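Local coordinates for protein diguanylate cyclase (Pseudomonas aeruginosa, PDB 5M3C) that belongs to the bacterial proteins that join a GGDEF domain to an EAL domain, and binds GTP and calcium in its GGDEF half and a further calcium in its EAL half, at residues G35-I40 with A130-D135. Residues are numbered along the deposited sequence; the frame is centred on the assembly and turned at random.
Sequences GAVLFI and ALFPKD
Phe132 lays its ring over the backbone of Gly35, a CH-pi contact in which Gly35 CA stands 3.5 Å from the ring centroid, toward the rim. With CG between the backbone N and the carbonyl carbon (chi1 56°), the ring is turned over the neighbouring strand and lies directly on the Gly35 backbone, CZ nearest Gly35 CA and CE1 nearest Ala36 N. Val37 and Ala130 share this face of the sheet, and helix 139-155 packs on it through Ala146 and Leu142, against Ala130 and Phe132. On the reverse face Ala36 CB meets Leu131 CD2 at 3.8 Å, with Ala99 of helix 96-108 touching both residues. The hydrogen-bonded pairs are Gly35–Phe132 and Val37–Ala130. Val37 N to Ala130 O (2.7 Å) and Ala130 N to Val37 O (2.8 Å) are nearly straight; Gly35 N reaches Phe132 O (2.9 Å) in the carbonyl plane but more bent (N-H...O 143°), whereas Phe132 N approaches Gly35 O from well above the carbonyl plane. This close-packed, buried ladder contrasts with the turn beyond it, where a cis peptide leads into exposed Pro133 and Lys134. There Asp135 folds back, its OD2 accepting Leu131 N (2.7 Å) and its own N bonding to Leu131 O. The pairing joins antiparallel strands 35-43 and 119-132 in the helix-flanked central sheet of the GGDEF domain, whose calcium-binding Asp41 follows farther along the first strand.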
loop_
_atom_site.group_PDB
_atom_site.type_symbol
_atom_site.label_atom_id
_atom_site.label_comp_id
_atom_site.label_asym_id
_atom_site.label_seq_id
_atom_site.Cartn_x
_atom_site.Cartn_y
_atom_site.Cartn_z
ATOM N N GLY B 35 -28.290 31.700 9.085
ATOM C CA GLY B 35 -27.569 31.243 10.266
ATOM C C GLY B 35 -27.173 29.789 10.137
ATOM O O GLY B 35 -27.403 29.166 9.103
ATOM N N ALA B 36 -26.582 29.240 11.190
ATOM C CA ALA B 36 -26.084 27.874 11.131
ATOM C C ALA B 36 -26.140 27.160 12.474
ATOM O O ALA B 36 -25.925 27.758 13.525
ATOM C CB ALA B 36 -24.660 27.863 10.601
ATOM N N VAL B 37 -26.437 25.869 12.412
ATOM C CA VAL B 37 -26.348 24.984 13.558
ATOM C C VAL B 37 -25.364 23.877 13.210
ATOM O O VAL B 37 -25.514 23.209 12.184
ATOM C CB VAL B 37 -27.708 24.350 13.896
ATOM C CG1 VAL B 37 -27.555 23.345 15.027
ATOM C CG2 VAL B 37 -28.717 25.427 14.264
ATOM N N LEU B 38 -24.352 23.699 14.054
ATOM C CA LEU B 38 -23.314 22.700 13.813
ATOM C C LEU B 38 -23.381 21.582 14.842
ATOM O O LEU B 38 -23.416 21.837 16.045
ATOM C CB LEU B 38 -21.924 23.344 13.840
ATOM C CG LEU B 38 -21.487 24.067 12.560
ATOM C CD1 LEU B 38 -22.482 25.152 12.177
ATOM C CD2 LEU B 38 -20.096 24.662 12.711
ATOM N N PHE B 39 -23.393 20.344 14.355
ATOM C CA PHE B 39 -23.424 19.161 15.209
ATOM C C PHE B 39 -22.062 18.479 15.217
ATOM O O PHE B 39 -21.579 18.034 14.170
ATOM C CB PHE B 39 -24.477 18.180 14.700
ATOM C CG PHE B 39 -24.991 17.245 15.752
ATOM C CD1 PHE B 39 -24.175 16.266 16.285
ATOM C CD2 PHE B 39 -26.296 17.343 16.204
ATOM C CE1 PHE B 39 -24.649 15.403 17.254
ATOM C CE2 PHE B 39 -26.776 16.486 17.173
ATOM C CZ PHE B 39 -25.952 15.512 17.699
ATOM N N ILE B 40 -21.450 18.395 16.396
ATOM C CA ILE B 40 -20.108 17.825 16.526
ATOM C C ILE B 40 -20.083 16.603 17.438
ATOM O O ILE B 40 -20.365 16.704 18.625
ATOM C CB ILE B 40 -19.114 18.849 17.097
ATOM C CG1 ILE B 40 -18.977 20.044 16.148
ATOM C CG2 ILE B 40 -17.765 18.190 17.340
ATOM C CD1 ILE B 40 -18.043 21.123 16.653
ATOM N N ALA B 130 -26.097 22.423 9.544
ATOM C CA ALA B 130 -27.449 22.724 9.084
ATOM C C ALA B 130 -27.654 24.230 9.065
ATOM O O ALA B 130 -27.471 24.892 10.078
ATOM C CB ALA B 130 -28.479 22.064 9.984
ATOM N N LEU B 131 -28.029 24.767 7.909
ATOM C CA LEU B 131 -28.238 26.204 7.761
ATOM C C LEU B 131 -29.711 26.554 7.907
ATOM O O LEU B 131 -30.577 25.773 7.522
ATOM C CB LEU B 131 -27.744 26.671 6.390
ATOM C CG LEU B 131 -26.230 26.661 6.167
ATOM C CD1 LEU B 131 -25.909 26.689 4.681
ATOM C CD2 LEU B 131 -25.574 27.832 6.880
ATOM N N PHE B 132 -29.995 27.724 8.471
ATOM C CA PHE B 132 -31.361 28.238 8.468
ATOM C C PHE B 132 -31.427 29.577 7.741
ATOM O O PHE B 132 -30.503 30.391 7.834
ATOM C CB PHE B 132 -31.947 28.339 9.885
ATOM C CG PHE B 132 -31.139 29.174 10.840
ATOM C CD1 PHE B 132 -30.141 28.599 11.610
ATOM C CD2 PHE B 132 -31.412 30.522 11.006
ATOM C CE1 PHE B 132 -29.413 29.359 12.509
ATOM C CE2 PHE B 132 -30.685 31.287 11.902
ATOM C CZ PHE B 132 -29.687 30.706 12.656
ATOM N N PRO B 133 -32.524 29.798 7.019
ATOM C CA PRO B 133 -33.658 28.864 7.015
ATOM C C PRO B 133 -33.655 27.851 5.866
ATOM O O PRO B 133 -34.680 27.218 5.608
ATOM C CB PRO B 133 -34.874 29.790 6.890
ATOM C CG PRO B 133 -34.352 31.031 6.252
ATOM C CD PRO B 133 -32.947 31.184 6.753
ATOM N N LYS B 134 -32.522 27.689 5.188
ATOM C CA LYS B 134 -32.461 26.796 4.030
ATOM C C LYS B 134 -32.852 25.372 4.406
ATOM O O LYS B 134 -33.598 24.715 3.682
ATOM C CB LYS B 134 -31.059 26.794 3.415
ATOM C CG LYS B 134 -30.935 25.925 2.171
ATOM C CD LYS B 134 -29.485 25.762 1.741
ATOM N N ASP B 135 -32.349 24.905 5.543
ATOM C CA ASP B 135 -32.529 23.519 5.954
ATOM C C ASP B 135 -33.553 23.362 7.073
ATOM O O ASP B 135 -33.689 22.279 7.635
ATOM C CB ASP B 135 -31.191 22.937 6.409
ATOM C CG ASP B 135 -30.087 23.144 5.390
ATOM O OD1 ASP B 135 -30.386 23.158 4.176
ATOM O OD2 ASP B 135 -28.920 23.291 5.806
#